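Local coordinates for GTPase activator-like protein (PDB 5HIU), which probably stimulates GTP hydrolysis by a small GTPase as TSC2 of the tuberous sclerosis complex, the present chain being only its N-terminal, all-helical part, at residues H128-A133 with I195-K200; L84-V89 with L119-Q124. One frame throughout, in Å; residues are numbered along the deposited sequence.

Contact 1 (H128-A133 with I195-K200)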
loop_
_atom_site.group_PDB
_atom_site.type_symbol
_atom_site.label_atom_id
_atom_site.label_comp_id
_atom_site.label_asym_id
_atom_site.label_seq_id
_atom_site.Cartn_x
_atom_site.Cartn_y
_atom_site.Cartn_z
ATOM N N HIS A 128 -12.949 -16.765 1.830
ATOM C CA HIS A 128 -12.441 -15.392 1.750
ATOM C C HIS A 128 -11.371 -15.120 2.787
ATOM O O HIS A 128 -11.335 -14.073 3.388
ATOM C CB HIS A 128 -13.592 -14.380 1.821
ATOM C CG HIS A 128 -14.616 -14.604 0.762
ATOM N ND1 HIS A 128 -14.432 -14.190 -0.538
ATOM C CD2 HIS A 128 -15.792 -15.281 0.781
ATOM C CE1 HIS A 128 -15.467 -14.566 -1.267
ATOM N NE2 HIS A 128 -16.309 -15.230 -0.491
ATOM N N GLY A 129 -10.497 -16.090 2.988
ATOM C CA GLY A 129 -9.255 -15.873 3.721
ATOM C C GLY A 129 -9.356 -16.246 5.174
ATOM O O GLY A 129 -8.374 -16.152 5.893
ATOM N N ARG A 130 -10.542 -16.692 5.587
ATOM C CA ARG A 130 -10.853 -16.927 6.988
ATOM C C ARG A 130 -10.270 -18.209 7.475
ATOM O O ARG A 130 -9.803 -18.267 8.592
ATOM C CB ARG A 130 -12.361 -16.979 7.200
ATOM C CG ARG A 130 -13.018 -15.625 7.020
ATOM C CD ARG A 130 -14.523 -15.711 7.174
ATOM N NE ARG A 130 -15.157 -14.412 6.988
ATOM C CZ ARG A 130 -15.441 -13.545 7.960
ATOM N NH1 ARG A 130 -15.173 -13.796 9.243
ATOM N NH2 ARG A 130 -16.008 -12.393 7.638
ATOM N N ASN A 131 -10.316 -19.243 6.639
ATOM C CA ASN A 131 -9.912 -20.594 7.034
ATOM C C ASN A 131 -8.857 -21.153 6.103
ATOM O O ASN A 131 -9.106 -21.346 4.941
ATOM C CB ASN A 131 -11.111 -21.529 7.046
ATOM C CG ASN A 131 -10.736 -22.959 7.413
ATOM O OD1 ASN A 131 -9.636 -23.237 7.899
ATOM N ND2 ASN A 131 -11.655 -23.875 7.181
ATOM N N ILE A 132 -7.673 -21.400 6.639
ATOM C CA ILE A 132 -6.563 -21.933 5.873
ATOM C C ILE A 132 -5.995 -23.192 6.545
ATOM O O ILE A 132 -4.820 -23.561 6.335
ATOM C CB ILE A 132 -5.467 -20.870 5.683
ATOM C CG1 ILE A 132 -4.711 -20.569 6.978
ATOM C CG2 ILE A 132 -6.094 -19.600 5.149
ATOM C CD1 ILE A 132 -3.366 -19.899 6.753
ATOM N N ALA A 133 -6.837 -23.842 7.344
ATOM C CA ALA A 133 -6.481 -25.106 7.935
ATOM C C ALA A 133 -6.218 -26.142 6.836
ATOM O O ALA A 133 -7.006 -26.276 5.856
ATOM C CB ALA A 133 -7.583 -25.585 8.858
ATOM N N ILE A 195 -4.487 -11.801 5.700
ATOM C CA ILE A 195 -3.755 -11.059 6.725
ATOM C C ILE A 195 -4.661 -10.813 7.921
ATOM O O ILE A 195 -4.295 -11.088 9.060
ATOM C CB ILE A 195 -3.173 -9.752 6.153
ATOM C CG1 ILE A 195 -1.898 -10.075 5.363
ATOM C CG2 ILE A 195 -2.809 -8.786 7.262
ATOM C CD1 ILE A 195 -1.391 -8.983 4.450
ATOM N N LYS A 196 -5.870 -10.349 7.649
ATOM C CA LYS A 196 -6.818 -10.024 8.699
ATOM C C LYS A 196 -7.065 -11.221 9.591
ATOM O O LYS A 196 -6.914 -11.125 10.811
ATOM C CB LYS A 196 -8.133 -9.528 8.098
ATOM C CG LYS A 196 -9.198 -9.274 9.138
ATOM C CD LYS A 196 -10.284 -8.322 8.694
ATOM C CE LYS A 196 -11.478 -8.416 9.646
ATOM N NZ LYS A 196 -12.538 -7.380 9.441
ATOM N N PHE A 197 -7.419 -12.346 8.975
ATOM C CA PHE A 197 -7.840 -13.544 9.716
ATOM C C PHE A 197 -6.747 -14.530 10.113
ATOM O O PHE A 197 -6.988 -15.349 10.969
ATOM C CB PHE A 197 -8.910 -14.296 8.936
ATOM C CG PHE A 197 -10.178 -13.522 8.773
ATOM C CD1 PHE A 197 -10.988 -13.265 9.862
ATOM C CD2 PHE A 197 -10.557 -13.026 7.523
ATOM C CE1 PHE A 197 -12.160 -12.540 9.719
ATOM C CE2 PHE A 197 -11.734 -12.301 7.367
ATOM C CZ PHE A 197 -12.535 -12.061 8.471
ATOM N N ASN A 198 -5.556 -14.453 9.533
ATOM C CA ASN A 198 -4.587 -15.546 9.689
ATOM C C ASN A 198 -3.146 -15.097 9.578
ATOM O O ASN A 198 -2.296 -15.832 9.069
ATOM C CB ASN A 198 -4.840 -16.615 8.603
ATOM C CG ASN A 198 -6.017 -17.490 8.911
ATOM O OD1 ASN A 198 -6.061 -18.096 9.953
ATOM N ND2 ASN A 198 -6.965 -17.564 8.012
ATOM N N PHE A 199 -2.864 -13.896 10.057
ATOM C CA PHE A 199 -1.502 -13.382 10.046
ATOM C C PHE A 199 -0.532 -14.164 10.942
ATOM O O PHE A 199 0.665 -14.205 10.665
ATOM C CB PHE A 199 -1.445 -11.897 10.432
ATOM C CG PHE A 199 -0.057 -11.363 10.403
ATOM C CD1 PHE A 199 0.532 -11.013 9.196
ATOM C CD2 PHE A 199 0.689 -11.306 11.545
ATOM C CE1 PHE A 199 1.839 -10.563 9.151
ATOM C CE2 PHE A 199 1.993 -10.856 11.508
ATOM C CZ PHE A 199 2.572 -10.485 10.310
ATOM N N LYS A 200 -1.020 -14.774 12.016
ATOM C CA LYS A 200 -0.139 -15.574 12.877
ATOM C C LYS A 200 0.644 -16.645 12.120
ATOM O O LYS A 200 1.756 -16.964 12.502
ATOM C CB LYS A 200 -0.924 -16.232 14.007
ATOM C CG LYS A 200 -1.883 -17.319 13.557
ATOM C CD LYS A 200 -2.707 -17.835 14.723
ATOM C CE LYS A 200 -1.896 -18.752 15.612
ATOM N NZ LYS A 200 -2.726 -19.173 16.764
#

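Contact 2 (L84-V89 with L119-Q124)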
loop_
_atom_site.group_PDB
_atom_site.type_symbol
_atom_site.label_atom_id
_atom_site.label_comp_id
_atom_site.label_asym_id
_atom_site.label_seq_id
_atom_site.Cartn_x
_atom_site.Cartn_y
_atom_site.Cartn_z
ATOM N N LEU A 84 -16.504 -27.663 -11.098
ATOM C CA LEU A 84 -16.984 -28.721 -10.254
ATOM C C LEU A 84 -16.186 -28.704 -8.963
ATOM O O LEU A 84 -16.746 -28.942 -7.891
ATOM C CB LEU A 84 -16.853 -30.061 -10.968
ATOM C CG LEU A 84 -16.951 -31.326 -10.118
ATOM C CD1 LEU A 84 -18.374 -31.522 -9.619
ATOM C CD2 LEU A 84 -16.488 -32.519 -10.936
ATOM N N LEU A 85 -14.881 -28.436 -9.074
ATOM C CA LEU A 85 -13.990 -28.420 -7.907
ATOM C C LEU A 85 -14.319 -27.226 -7.002
ATOM O O LEU A 85 -14.311 -27.325 -5.776
ATOM C CB LEU A 85 -12.520 -28.389 -8.342
ATOM C CG LEU A 85 -11.947 -29.623 -9.059
ATOM C CD1 LEU A 85 -10.467 -29.418 -9.365
ATOM C CD2 LEU A 85 -12.115 -30.915 -8.265
ATOM N N ILE A 86 -14.625 -26.111 -7.632
ATOM C CA ILE A 86 -15.007 -24.898 -6.940
ATOM C C ILE A 86 -16.237 -25.137 -6.084
ATOM O O ILE A 86 -16.293 -24.704 -4.925
ATOM C CB ILE A 86 -15.252 -23.775 -7.966
ATOM C CG1 ILE A 86 -13.917 -23.168 -8.349
ATOM C CG2 ILE A 86 -16.163 -22.696 -7.418
ATOM C CD1 ILE A 86 -13.935 -22.486 -9.676
ATOM N N GLU A 87 -17.220 -25.831 -6.640
ATOM C CA GLU A 87 -18.408 -26.158 -5.861
ATOM C C GLU A 87 -18.069 -27.127 -4.752
ATOM O O GLU A 87 -18.641 -27.029 -3.680
ATOM C CB GLU A 87 -19.544 -26.708 -6.734
ATOM C CG GLU A 87 -20.199 -25.662 -7.620
ATOM C CD GLU A 87 -20.638 -24.430 -6.846
ATOM O OE1 GLU A 87 -21.629 -24.532 -6.097
ATOM O OE2 GLU A 87 -19.992 -23.359 -6.979
ATOM N N CYS A 88 -17.135 -28.046 -4.997
ATOM C CA CYS A 88 -16.750 -29.033 -3.989
ATOM C C CYS A 88 -16.064 -28.418 -2.763
ATOM O O CYS A 88 -16.379 -28.773 -1.635
ATOM C CB CYS A 88 -15.872 -30.126 -4.603
ATOM S SG CYS A 88 -16.769 -31.197 -5.755
ATOM N N VAL A 89 -15.131 -27.500 -2.965
ATOM C CA VAL A 89 -14.406 -26.949 -1.827
ATOM C C VAL A 89 -15.330 -26.239 -0.848
ATOM O O VAL A 89 -15.000 -26.141 0.312
ATOM C CB VAL A 89 -13.261 -26.012 -2.235
ATOM C CG1 VAL A 89 -12.175 -26.797 -2.942
ATOM C CG2 VAL A 89 -13.750 -24.864 -3.109
ATOM N N LEU A 119 -7.832 -18.759 -8.220
ATOM C CA LEU A 119 -8.202 -17.626 -7.375
ATOM C C LEU A 119 -9.498 -17.895 -6.666
ATOM O O LEU A 119 -9.554 -17.870 -5.443
ATOM C CB LEU A 119 -8.486 -16.430 -8.279
ATOM C CG LEU A 119 -7.948 -15.008 -8.154
ATOM C CD1 LEU A 119 -8.268 -14.366 -6.816
ATOM C CD2 LEU A 119 -6.460 -14.939 -8.393
ATOM N N VAL A 120 -10.545 -18.163 -7.443
ATOM C CA VAL A 120 -11.872 -18.377 -6.874
ATOM C C VAL A 120 -11.870 -19.651 -6.000
ATOM O O VAL A 120 -12.417 -19.667 -4.893
ATOM C CB VAL A 120 -12.951 -18.461 -7.974
ATOM C CG1 VAL A 120 -14.266 -18.955 -7.412
ATOM C CG2 VAL A 120 -13.143 -17.111 -8.658
ATOM N N ALA A 121 -11.232 -20.706 -6.485
ATOM C CA ALA A 121 -11.148 -21.918 -5.706
ATOM C C ALA A 121 -10.544 -21.607 -4.368
ATOM O O ALA A 121 -11.111 -21.948 -3.319
ATOM C CB ALA A 121 -10.309 -22.960 -6.414
ATOM N N LEU A 122 -9.396 -20.952 -4.387
ATOM C CA LEU A 122 -8.712 -20.703 -3.132
ATOM C C LEU A 122 -9.587 -19.834 -2.224
ATOM O O LEU A 122 -9.775 -20.129 -1.051
ATOM C CB LEU A 122 -7.359 -20.061 -3.373
ATOM C CG LEU A 122 -6.515 -19.887 -2.111
ATOM C CD1 LEU A 122 -6.313 -21.206 -1.369
ATOM C CD2 LEU A 122 -5.170 -19.303 -2.476
ATOM N N GLU A 123 -10.146 -18.782 -2.804
ATOM C CA GLU A 123 -11.034 -17.893 -2.098
ATOM C C GLU A 123 -12.159 -18.677 -1.436
ATOM O O GLU A 123 -12.447 -18.449 -0.261
ATOM C CB GLU A 123 -11.567 -16.852 -3.079
ATOM C CG GLU A 123 -12.805 -16.091 -2.649
ATOM C CD GLU A 123 -13.323 -15.214 -3.776
ATOM O OE1 GLU A 123 -12.584 -14.293 -4.156
ATOM O OE2 GLU A 123 -14.445 -15.462 -4.291
ATOM N N GLN A 124 -12.774 -19.607 -2.176
ATOM C CA GLN A 124 -13.864 -20.416 -1.645
ATOM C C GLN A 124 -13.388 -21.451 -0.671
ATOM O O GLN A 124 -14.077 -21.733 0.286
ATOM C CB GLN A 124 -14.625 -21.116 -2.755
ATOM C CG GLN A 124 -15.365 -20.158 -3.668
ATOM C CD GLN A 124 -16.352 -19.260 -2.928
ATOM O OE1 GLN A 124 -17.223 -19.735 -2.188
ATOM N NE2 GLN A 124 -16.222 -17.947 -3.137
#

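Contact 1 (H128-A133 with I195-K200)
N198 pins the loop 128-133 to the end of helix 179-198: its ND2 reaches the successive carbonyls of G129 and R130. The bond from N198 ND2 to G129 O spans 2.9 Å, but it is bent, with an N-H...O angle of 132°, and the donor sits tilted from the carbonyl plane. A second, weak bond runs from the same ND2 to R130 O at 3.0 Å. One amide thus illustrates how a loop can be fastened to a helix end. I132 closes in on this buried amide from the opposite direction, its CG2 lying 3.6 Å from N198 ND2 and its CD1 against N198 CB. G129, in the turn at positive phi, brings its carbonyl O also to F197 CB, while its own N is bonded to T126 OG1 of helix 115-126. This is the tight half of the contact.

The outer half is an aliphatic and aromatic layer facing solvent. R130 CG stands over one face of the F197 ring, 3.7 Å from its centroid, in a CH-pi contact offset toward the rim. With CG anti to the carbonyl carbon (chi1 -70°) and the chain extended to NE, R130 runs across that face until F197 CZ lies beneath the centre of the guanidinium; the two planes remain 38° apart, so they do not stack flat. K196 CG covers the opposite ring face. R130 NH2 and K196 NZ lie 6.4 Å apart, like charges not in contact, both residues being exposed. Farther along the loop, N131 OD1 accepts from A133 N at 2.9 Å. That bond makes an Asx turn, and the whole is an interhelical loop tied to the C-terminal end of a helix in an alpha-solenoid.

Contact 2 (L84-V89 with L119-Q124)
The flat carboxamide of Q124, the residue whose CB meets V89 CG2 at 3.9 Å, has a carboxylate oxygen at its edge: Q124 NE2 donates to E123 OE2 over 3.3 Å, with the acceptor nearly in the amide plane. The setting is near-parallel packing of two helices of an alpha-solenoid, the axes of 84-89 and 119-124 passing 8.8 Å apart at 11°. The oxygen uses its anti lone pair, and the bend at chi2 (-57°) folds the amide round toward it; E123 OE1 is held separately by Q186. Across the contact Q124 is touched at its CB. The contact is made by aliphatic groups, with V89 CG2 also 3.9 Å from A121 O. A121, a small residue, faces I86, and their CA atoms are 5.0 Å apart. I86 spreads its two branches over neighbouring positions: CG2 touches V120 CG1 at 4.2 Å, the side chains crossing at about a right angle, while CG1 turns to A121. Helix 96-107, the intervening helix in sequence, flanks the pair with Y102 against V89 and L106 against A121; W62 of helix 59-65 also touches V89. I86 CG1 rests 4.0 Å from A121 CA and 4.1 Å from A121 CB.

After helices 22-33, 36-52 and 59-65 the chain enters helix 75-89, leaves for helix 96-107 and returns in helix 115-126, where contact 2 closes a detour of 29 residues. Contact 1 opens only after that, in the loop following helix 115-126, and closes 61 residues later at the end of helix 179-198, once helix 139-163 has been traversed. The two are therefore in series, neither nested nor crossed. Their centres lie 16 Å apart, and a probable hydrogen bond from H128 N to E123 O, 2.7 Å long, joins them. Helix 115-126 is thus the shared element, bound by its flank to helix 75-89 and through its following loop to helix 179-198.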